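Side-chain contacts in DELTA1-pyrroline-2-carboxylate reductase (Thermococcus litoralis DSM 5473, PDB 6T3E), which catalyses the NADH-dependent reduction of Δ1-pyrroline-2-carboxylate to L-proline, as an enzyme of the ornithine cyclodeaminase/mu-crystallin family: residues B[164-169]-B[243-248]; B[212-215]-B[219-222]. All coordinates share one frame; numbering follows the deposited sequence.

Contact 1: B[164-169]-B[243-248]. With NAI (1,4-dihydronicotinamide adenine dinucleotide), chain F.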
ATOM      1  N   ARG B 164      20.475  14.301  10.207  1.00 33.29           N
ATOM      2  CA  ARG B 164      21.627  14.462   9.324  1.00 38.37           C
ATOM      3  C   ARG B 164      21.219  15.057   7.978  1.00 35.99           C
ATOM      4  O   ARG B 164      21.751  16.095   7.558  1.00 34.02           O
ATOM      5  CB  ARG B 164      22.325  13.124   9.137  1.00 41.11           C
ATOM      6  CG  ARG B 164      23.085  12.682  10.341  1.00 45.63           C
ATOM      7  CD  ARG B 164      23.325  11.196  10.275  1.00 52.34           C
ATOM      8  NE  ARG B 164      24.503  10.803  11.037  1.00 58.95           N
ATOM      9  CZ  ARG B 164      24.495  10.592  12.344  1.00 59.85           C
ATOM     10  NH1 ARG B 164      23.359  10.742  13.036  1.00 53.57           N
ATOM     11  NH2 ARG B 164      25.621  10.224  12.946  1.00 64.22           N
ATOM     12  N   THR B 165      20.244  14.435   7.304  1.00 32.95           N
ATOM     13  CA  THR B 165      19.759  14.997   6.050  1.00 36.86           C
ATOM     14  C   THR B 165      19.008  16.304   6.265  1.00 41.26           C
ATOM     15  O   THR B 165      18.939  17.142   5.353  1.00 43.72           O
ATOM     16  CB  THR B 165      18.861  13.993   5.342  1.00 34.71           C
ATOM     17  OG1 THR B 165      17.897  13.502   6.274  1.00 31.51           O
ATOM     18  CG2 THR B 165      19.695  12.831   4.795  1.00 33.27           C
ATOM     19  N   GLN B 166      18.413  16.488   7.443  1.00 41.79           N
ATOM     20  CA  GLN B 166      17.760  17.757   7.729  1.00 38.00           C
ATOM     21  C   GLN B 166      18.770  18.889   7.704  1.00 41.37           C
ATOM     22  O   GLN B 166      18.574  19.894   7.012  1.00 44.08           O
ATOM     23  CB  GLN B 166      17.057  17.697   9.077  1.00 38.43           C
ATOM     24  CG  GLN B 166      15.711  17.012   9.051  1.00 34.83           C
ATOM     25  CD  GLN B 166      14.675  17.781   8.277  1.00 35.23           C
ATOM     26  OE1 GLN B 166      14.621  19.022   8.331  1.00 33.92           O
ATOM     27  NE2 GLN B 166      13.818  17.046   7.561  1.00 37.69           N
ATOM     28  N   LEU B 167      19.879  18.729   8.432  1.00 41.40           N
ATOM     29  CA  LEU B 167      20.889  19.781   8.447  1.00 46.67           C
ATOM     30  C   LEU B 167      21.545  19.928   7.082  1.00 51.19           C
ATOM     31  O   LEU B 167      21.807  21.052   6.637  1.00 52.16           O
ATOM     32  CB  LEU B 167      21.942  19.510   9.525  1.00 45.53           C
ATOM     33  CG  LEU B 167      23.007  20.611   9.677  1.00 46.10           C
ATOM     34  CD1 LEU B 167      22.393  21.922  10.136  1.00 35.59           C
ATOM     35  CD2 LEU B 167      24.162  20.191  10.593  1.00 35.40           C
ATOM     36  N   TRP B 168      21.786  18.806   6.394  1.00 56.14           N
ATOM     37  CA  TRP B 168      22.394  18.849   5.062  1.00 56.40           C
ATOM     38  C   TRP B 168      21.544  19.664   4.093  1.00 55.64           C
ATOM     39  O   TRP B 168      22.055  20.542   3.392  1.00 58.15           O
ATOM     40  CB  TRP B 168      22.615  17.422   4.544  1.00 54.21           C
ATOM     41  CG  TRP B 168      23.263  17.315   3.186  1.00 54.77           C
ATOM     42  CD1 TRP B 168      23.857  18.316   2.472  1.00 53.56           C
ATOM     43  CD2 TRP B 168      23.387  16.130   2.387  1.00 56.63           C
ATOM     44  NE1 TRP B 168      24.327  17.840   1.276  1.00 52.60           N
ATOM     45  CE2 TRP B 168      24.059  16.500   1.196  1.00 54.77           C
ATOM     46  CE3 TRP B 168      22.996  14.794   2.560  1.00 56.11           C
ATOM     47  CZ2 TRP B 168      24.348  15.583   0.179  1.00 50.57           C
ATOM     48  CZ3 TRP B 168      23.284  13.879   1.550  1.00 55.76           C
ATOM     49  CH2 TRP B 168      23.956  14.283   0.371  1.00 52.82           C
ATOM     50  N   ALA B 169      20.236  19.413   4.060  1.00 55.06           N
ATOM     51  CA  ALA B 169      19.378  20.169   3.152  1.00 54.69           C
ATOM     52  C   ALA B 169      19.261  21.637   3.556  1.00 54.34           C
ATOM     53  O   ALA B 169      19.057  22.496   2.693  1.00 53.82           O
ATOM     54  CB  ALA B 169      18.000  19.522   3.073  1.00 54.65           C
ATOM     55  N   ASN B 243      11.691  23.541  11.403  1.00 41.44           N
ATOM     56  CA  ASN B 243      11.315  22.355  10.646  1.00 38.27           C
ATOM     57  C   ASN B 243      11.118  21.212  11.632  1.00 38.95           C
ATOM     58  O   ASN B 243      12.054  20.834  12.348  1.00 37.79           O
ATOM     59  CB  ASN B 243      12.374  22.002   9.600  1.00 36.22           C
ATOM     60  CG  ASN B 243      12.522  23.075   8.535  1.00 41.11           C
ATOM     61  OD1 ASN B 243      11.557  23.437   7.865  1.00 45.43           O
ATOM     62  ND2 ASN B 243      13.734  23.577   8.366  1.00 42.03           N
ATOM     63  N   SER B 244       9.896  20.691  11.692  1.00 37.96           N
ATOM     64  CA  SER B 244       9.538  19.615  12.607  1.00 38.36           C
ATOM     65  C   SER B 244       9.042  18.428  11.793  1.00 38.65           C
ATOM     66  O   SER B 244       8.036  18.534  11.081  1.00 37.78           O
ATOM     67  CB  SER B 244       8.476  20.085  13.607  1.00 43.79           C
ATOM     68  OG  SER B 244       8.075  19.036  14.469  1.00 47.39           O
ATOM     69  N   VAL B 245       9.761  17.310  11.869  1.00 36.52           N
ATOM     70  CA  VAL B 245       9.431  16.138  11.072  1.00 38.95           C
ATOM     71  C   VAL B 245       9.095  14.929  11.927  1.00 38.04           C
ATOM     72  O   VAL B 245       8.687  13.887  11.384  1.00 32.65           O
ATOM     73  CB  VAL B 245      10.557  15.803  10.070  1.00 37.92           C
ATOM     74  CG1 VAL B 245      11.065  17.082   9.423  1.00 35.75           C
ATOM     75  CG2 VAL B 245      11.685  15.067  10.755  1.00 42.77           C
ATOM     76  N   GLY B 246       9.211  15.044  13.246  1.00 33.99           N
ATOM     77  CA  GLY B 246       8.937  13.906  14.096  1.00 28.33           C
ATOM     78  C   GLY B 246       7.490  13.475  13.987  1.00 35.15           C
ATOM     79  O   GLY B 246       6.596  14.276  13.696  1.00 32.30           O
ATOM     80  N   TRP B 247       7.275  12.174  14.170  1.00 36.48           N
ATOM     81  CA  TRP B 247       5.939  11.601  14.168  1.00 37.88           C
ATOM     82  C   TRP B 247       6.000  10.253  14.871  1.00 38.24           C
ATOM     83  O   TRP B 247       6.810   9.405  14.493  1.00 33.61           O
ATOM     84  CB  TRP B 247       5.412  11.441  12.737  1.00 39.07           C
ATOM     85  CG  TRP B 247       4.075  10.796  12.705  1.00 42.86           C
ATOM     86  CD1 TRP B 247       2.861  11.418  12.774  1.00 44.77           C
ATOM     87  CD2 TRP B 247       3.806   9.394  12.626  1.00 40.84           C
ATOM     88  NE1 TRP B 247       1.847  10.487  12.734  1.00 44.35           N
ATOM     89  CE2 TRP B 247       2.400   9.237  12.641  1.00 42.67           C
ATOM     90  CE3 TRP B 247       4.615   8.258  12.541  1.00 38.21           C
ATOM     91  CZ2 TRP B 247       1.786   7.988  12.573  1.00 41.70           C
ATOM     92  CZ3 TRP B 247       4.010   7.026  12.477  1.00 40.25           C
ATOM     93  CH2 TRP B 247       2.602   6.897  12.498  1.00 42.63           C
ATOM     94  N   VAL B 248       5.168  10.066  15.903  1.00 37.22           N
ATOM     95  CA  VAL B 248       5.010   8.754  16.534  1.00 35.67           C
ATOM     96  C   VAL B 248       3.522   8.499  16.767  1.00 40.47           C
ATOM     97  O   VAL B 248       3.127   7.940  17.794  1.00 40.60           O
ATOM     98  CB  VAL B 248       5.805   8.619  17.852  1.00 34.32           C
ATOM     99  CG1 VAL B 248       6.054   7.142  18.191  1.00 27.11           C
ATOM    100  CG2 VAL B 248       7.130   9.376  17.804  1.00 31.61           C
TER
HETATM  101  PA  NAI F 402      16.127   7.895  15.090  1.00 31.72           P
HETATM  102  O1A NAI F 402      15.699   6.936  16.171  1.00 29.19           O
HETATM  103  O2A NAI F 402      17.278   7.302  14.301  1.00 40.13           O
HETATM  104  O5B NAI F 402      16.506   9.384  15.680  1.00 33.81           O
HETATM  105  C5B NAI F 402      15.590   9.881  16.649  1.00 38.51           C
HETATM  106  C4B NAI F 402      16.381  10.818  17.664  1.00 42.55           C
HETATM  107  O4B NAI F 402      15.555  11.436  18.442  1.00 43.09           O
HETATM  108  C3B NAI F 402      17.261   9.940  18.583  1.00 43.60           C
HETATM  109  O3B NAI F 402      18.554  10.325  18.445  1.00 44.35           O
HETATM  110  C2B NAI F 402      16.703  10.209  19.996  1.00 38.88           C
HETATM  111  O2B NAI F 402      17.790  10.076  21.038  1.00 33.85           O
HETATM  112  C1B NAI F 402      16.264  11.432  19.900  1.00 42.64           C
HETATM  113  N9A NAI F 402      15.300  11.754  20.917  1.00 40.24           N
HETATM  114  C8A NAI F 402      14.237  10.989  21.183  1.00 38.55           C
HETATM  115  N7A NAI F 402      13.563  11.570  22.169  1.00 38.48           N
HETATM  116  C5A NAI F 402      14.207  12.698  22.512  1.00 38.73           C
HETATM  117  C6A NAI F 402      13.918  13.645  23.465  1.00 44.54           C
HETATM  118  N6A NAI F 402      12.842  13.768  24.430  1.00 47.56           N
HETATM  119  N1A NAI F 402      14.719  14.697  23.627  1.00 47.41           N
HETATM  120  C2A NAI F 402      15.810  14.827  22.833  1.00 48.92           C
HETATM  121  N3A NAI F 402      16.093  13.893  21.891  1.00 44.31           N
HETATM  122  C4A NAI F 402      15.277  12.819  21.743  1.00 38.15           C
HETATM  123  O3  NAI F 402      14.792   8.100  14.117  1.00 36.86           O
HETATM  124  PN  NAI F 402      14.761   9.132  12.810  1.00 35.12           P
HETATM  125  O1N NAI F 402      14.883   8.229  11.599  1.00 31.24           O
HETATM  126  O2N NAI F 402      15.857  10.157  12.894  1.00 33.90           O
HETATM  127  O5D NAI F 402      13.333   9.905  12.784  1.00 37.88           O
HETATM  128  C5D NAI F 402      13.224  11.062  13.528  1.00 38.37           C
HETATM  129  C4D NAI F 402      11.732  11.490  13.544  1.00 39.06           C
HETATM  130  O4D NAI F 402      11.321  11.868  12.350  1.00 36.66           O
HETATM  131  C3D NAI F 402      10.851  10.293  13.931  1.00 36.72           C
HETATM  132  O3D NAI F 402       9.851  10.728  14.778  1.00 36.34           O
HETATM  133  C2D NAI F 402      10.213   9.834  12.611  1.00 37.62           C
HETATM  134  O2D NAI F 402       8.913   9.094  12.929  1.00 25.91           O
HETATM  135  C1D NAI F 402      10.034  10.966  11.981  1.00 38.30           C
HETATM  136  N1N NAI F 402      10.014  10.753  10.524  1.00 42.26           N
HETATM  137  C2N NAI F 402       9.074  11.466   9.679  1.00 42.10           C
HETATM  138  C3N NAI F 402       9.361  11.613   8.158  1.00 37.87           C
HETATM  139  C7N NAI F 402       8.755  12.871   7.479  1.00 35.60           C
HETATM  140  O7N NAI F 402       8.190  13.643   8.163  1.00 38.91           O
HETATM  141  N7N NAI F 402       8.892  13.082   6.021  1.00 33.93           N
HETATM  142  C4N NAI F 402      10.610  11.007   7.550  1.00 33.91           C
HETATM  143  C5N NAI F 402      11.208   9.869   8.388  1.00 32.76           C
HETATM  144  C6N NAI F 402      10.936   9.822   9.901  1.00 42.36           C
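Turning at chi1 (-80°) sets CG of Q166 beside its backbone N, and a bend at chi2 (-68°) brings the amide to V245, whose CG1, beside the backbone N, comes to meet it from the opposite direction. NE2 of Q166 lies 3.3 Å from CG1 of V245, a polar-on-methyl packing contact. OE1 of Q166 rests 3.9 Å from CB of N243, so the glutamine amide spans both residues. No hydrogen bond joins the two segments: NE2 of Q166 bonds to S139 OG, and OD1 of N243 to NE2 of H241. V245 faces the cofactor with its other branch, CG2 standing 3.6 Å from NAI O4D, while its CB is 3.7 Å from the carboxamide oxygen O7N. Beyond it, W247 grips the nicotinamide ribose through its backbone: N donates to NAI O3D at 3.0 Å, nearly straight (167°), and O accepts from NAI O2D at 2.6 Å. W247 also touches the bound proline. With an alanine in place of Q166, the S139 hydroxyl is likely to lose its amide partner and a gap to open beside V245 CG1, giving the valine more freedom to shift beside the nicotinamide riboside. The contact is buried where helix 161-173, part of a Rossmann-type dinucleotide-binding domain, packs near the end of strand 241-244, with helix 128-146 touching both segments and strand 219-222 running alongside strand 241-244.

Contact 2: B[212-215]-B[219-222]; sequences EATE and ILIV
L220 reaches from its strand toward the helix and ends against T214. Its CB starts the approach: L220 CB is still 5.5 Å from the nearest T214 atom, CA. With chi1 at 179°, the chain then extends away from the backbone N, and CG comes to 4.8 Å from T214 OG1. There it forks. The CD1 branch turns toward the preceding residue of the helix and lies 4.2 Å from the backbone O of A213; the CD2 branch meets the threonine, 3.9 Å from OG1 and 4.1 Å from CG2. CD2 therefore sits across both branches of T214, in contact that is purely van der Waals. This is the helix-to-strand step of a Rossmann-type beta-alpha-beta crossover: the chain leaves edge strand 203-206, passes through helix 210-215 and re-enters the parallel sheet as strand 219-222, next to the first strand, 153-157. I157 of that strand touches both L220 and T214, and I242 of strand 241-244 also packs on L220. The polar end of T214 is turned back on its own helix, where OG1 is hydrogen-bonded to A210 O, while S217 OG bonds to A213 O. I219, one residue before L220 on the strand, packs instead on helix 161-173.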
ATOM      1  N   GLU B 212      18.759  25.654  25.170  1.00 61.88           N
ATOM      2  CA  GLU B 212      19.867  26.392  24.573  1.00 62.68           C
ATOM      3  C   GLU B 212      19.861  26.280  23.053  1.00 66.63           C
ATOM      4  O   GLU B 212      20.080  27.275  22.354  1.00 68.57           O
ATOM      5  CB  GLU B 212      21.198  25.891  25.141  1.00 59.01           C
ATOM      6  CG  GLU B 212      22.401  26.639  24.611  1.00 60.10           C
ATOM      7  CD  GLU B 212      23.685  26.152  25.225  1.00 64.93           C
ATOM      8  OE1 GLU B 212      24.771  26.484  24.697  1.00 64.70           O
ATOM      9  OE2 GLU B 212      23.600  25.425  26.240  1.00 68.74           O
ATOM     10  N   ALA B 213      19.629  25.079  22.522  1.00 68.30           N
ATOM     11  CA  ALA B 213      19.592  24.916  21.073  1.00 67.33           C
ATOM     12  C   ALA B 213      18.462  25.729  20.460  1.00 66.99           C
ATOM     13  O   ALA B 213      18.612  26.285  19.370  1.00 65.68           O
ATOM     14  CB  ALA B 213      19.445  23.441  20.708  1.00 68.12           C
ATOM     15  N   THR B 214      17.327  25.831  21.160  1.00 64.46           N
ATOM     16  CA  THR B 214      16.200  26.593  20.630  1.00 60.62           C
ATOM     17  C   THR B 214      16.454  28.099  20.704  1.00 60.93           C
ATOM     18  O   THR B 214      16.177  28.829  19.744  1.00 59.24           O
ATOM     19  CB  THR B 214      14.928  26.208  21.387  1.00 51.60           C
ATOM     20  OG1 THR B 214      14.746  24.788  21.311  1.00 45.86           O
ATOM     21  CG2 THR B 214      13.702  26.910  20.813  1.00 47.58           C
ATOM     22  N   GLU B 215      17.022  28.573  21.814  1.00 64.66           N
ATOM     23  CA  GLU B 215      17.195  30.008  22.012  1.00 68.06           C
ATOM     24  C   GLU B 215      18.195  30.605  21.031  1.00 69.28           C
ATOM     25  O   GLU B 215      18.036  31.758  20.613  1.00 71.76           O
ATOM     26  CB  GLU B 215      17.643  30.291  23.446  1.00 73.92           C
ATOM     27  CG  GLU B 215      16.502  30.660  24.384  1.00 80.29           C
ATOM     28  CD  GLU B 215      16.904  30.628  25.846  1.00 82.56           C
ATOM     29  OE1 GLU B 215      16.006  30.742  26.704  1.00 83.88           O
ATOM     30  OE2 GLU B 215      18.113  30.493  26.134  1.00 83.35           O
ATOM     31  N   ILE B 219      17.559  28.799  12.503  1.00 57.06           N
ATOM     32  CA  ILE B 219      16.729  27.715  11.983  1.00 49.84           C
ATOM     33  C   ILE B 219      16.806  26.554  12.965  1.00 46.78           C
ATOM     34  O   ILE B 219      17.900  26.139  13.356  1.00 47.62           O
ATOM     35  CB  ILE B 219      17.190  27.247  10.590  1.00 46.71           C
ATOM     36  CG1 ILE B 219      17.008  28.357   9.560  1.00 45.78           C
ATOM     37  CG2 ILE B 219      16.423  25.997  10.164  1.00 44.64           C
ATOM     38  CD1 ILE B 219      17.625  28.035   8.222  1.00 42.38           C
ATOM     39  N   LEU B 220      15.660  26.018  13.353  1.00 46.35           N
ATOM     40  CA  LEU B 220      15.620  24.918  14.301  1.00 48.68           C
ATOM     41  C   LEU B 220      15.144  23.655  13.605  1.00 47.41           C
ATOM     42  O   LEU B 220      14.125  23.668  12.905  1.00 48.78           O
ATOM     43  CB  LEU B 220      14.703  25.235  15.485  1.00 54.06           C
ATOM     44  CG  LEU B 220      14.571  24.121  16.528  1.00 52.06           C
ATOM     45  CD1 LEU B 220      15.921  23.841  17.169  1.00 55.05           C
ATOM     46  CD2 LEU B 220      13.540  24.484  17.571  1.00 46.19           C
ATOM     47  N   ILE B 221      15.870  22.564  13.824  1.00 46.53           N
ATOM     48  CA  ILE B 221      15.540  21.260  13.269  1.00 44.43           C
ATOM     49  C   ILE B 221      15.134  20.370  14.438  1.00 47.06           C
ATOM     50  O   ILE B 221      15.917  20.177  15.375  1.00 49.53           O
ATOM     51  CB  ILE B 221      16.727  20.650  12.503  1.00 38.92           C
ATOM     52  CG1 ILE B 221      17.010  21.409  11.205  1.00 38.07           C
ATOM     53  CG2 ILE B 221      16.499  19.172  12.235  1.00 33.10           C
ATOM     54  CD1 ILE B 221      18.443  21.246  10.718  1.00 39.17           C
ATOM     55  N   VAL B 222      13.917  19.834  14.384  1.00 44.28           N
ATOM     56  CA  VAL B 222      13.409  18.899  15.380  1.00 44.78           C
ATOM     57  C   VAL B 222      13.084  17.598  14.649  1.00 47.83           C
ATOM     58  O   VAL B 222      12.258  17.593  13.723  1.00 46.51           O
ATOM     59  CB  VAL B 222      12.179  19.454  16.120  1.00 44.35           C
ATOM     60  CG1 VAL B 222      11.982  18.712  17.418  1.00 46.53           C
ATOM     61  CG2 VAL B 222      12.323  20.955  16.400  1.00 40.01           C
TER

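Overall arrangement
From the N terminus the chain builds most of the mixed sheet and helix 128-146 before strand 153-157 leads into helix 161-173, which carries 164-169. It then runs through strand 178-182, helix 186-200 and edge strand 203-206 to helix 210-215 and, after a three-residue link, strand 219-222; contact 2 closes that short loop. Strand 241-244 comes next and completes contact 1, whose far longer loop of 73 residues encloses contact 2. N243 N lies 2.9 Å from L220 O, a probable hydrogen bond between neighbouring strands. I221 also packs on Q166 and L167, so the strand of contact 2 touches the helix of contact 1. Together they tie helices 161-173 and 210-215 to adjacent strands of one sheet.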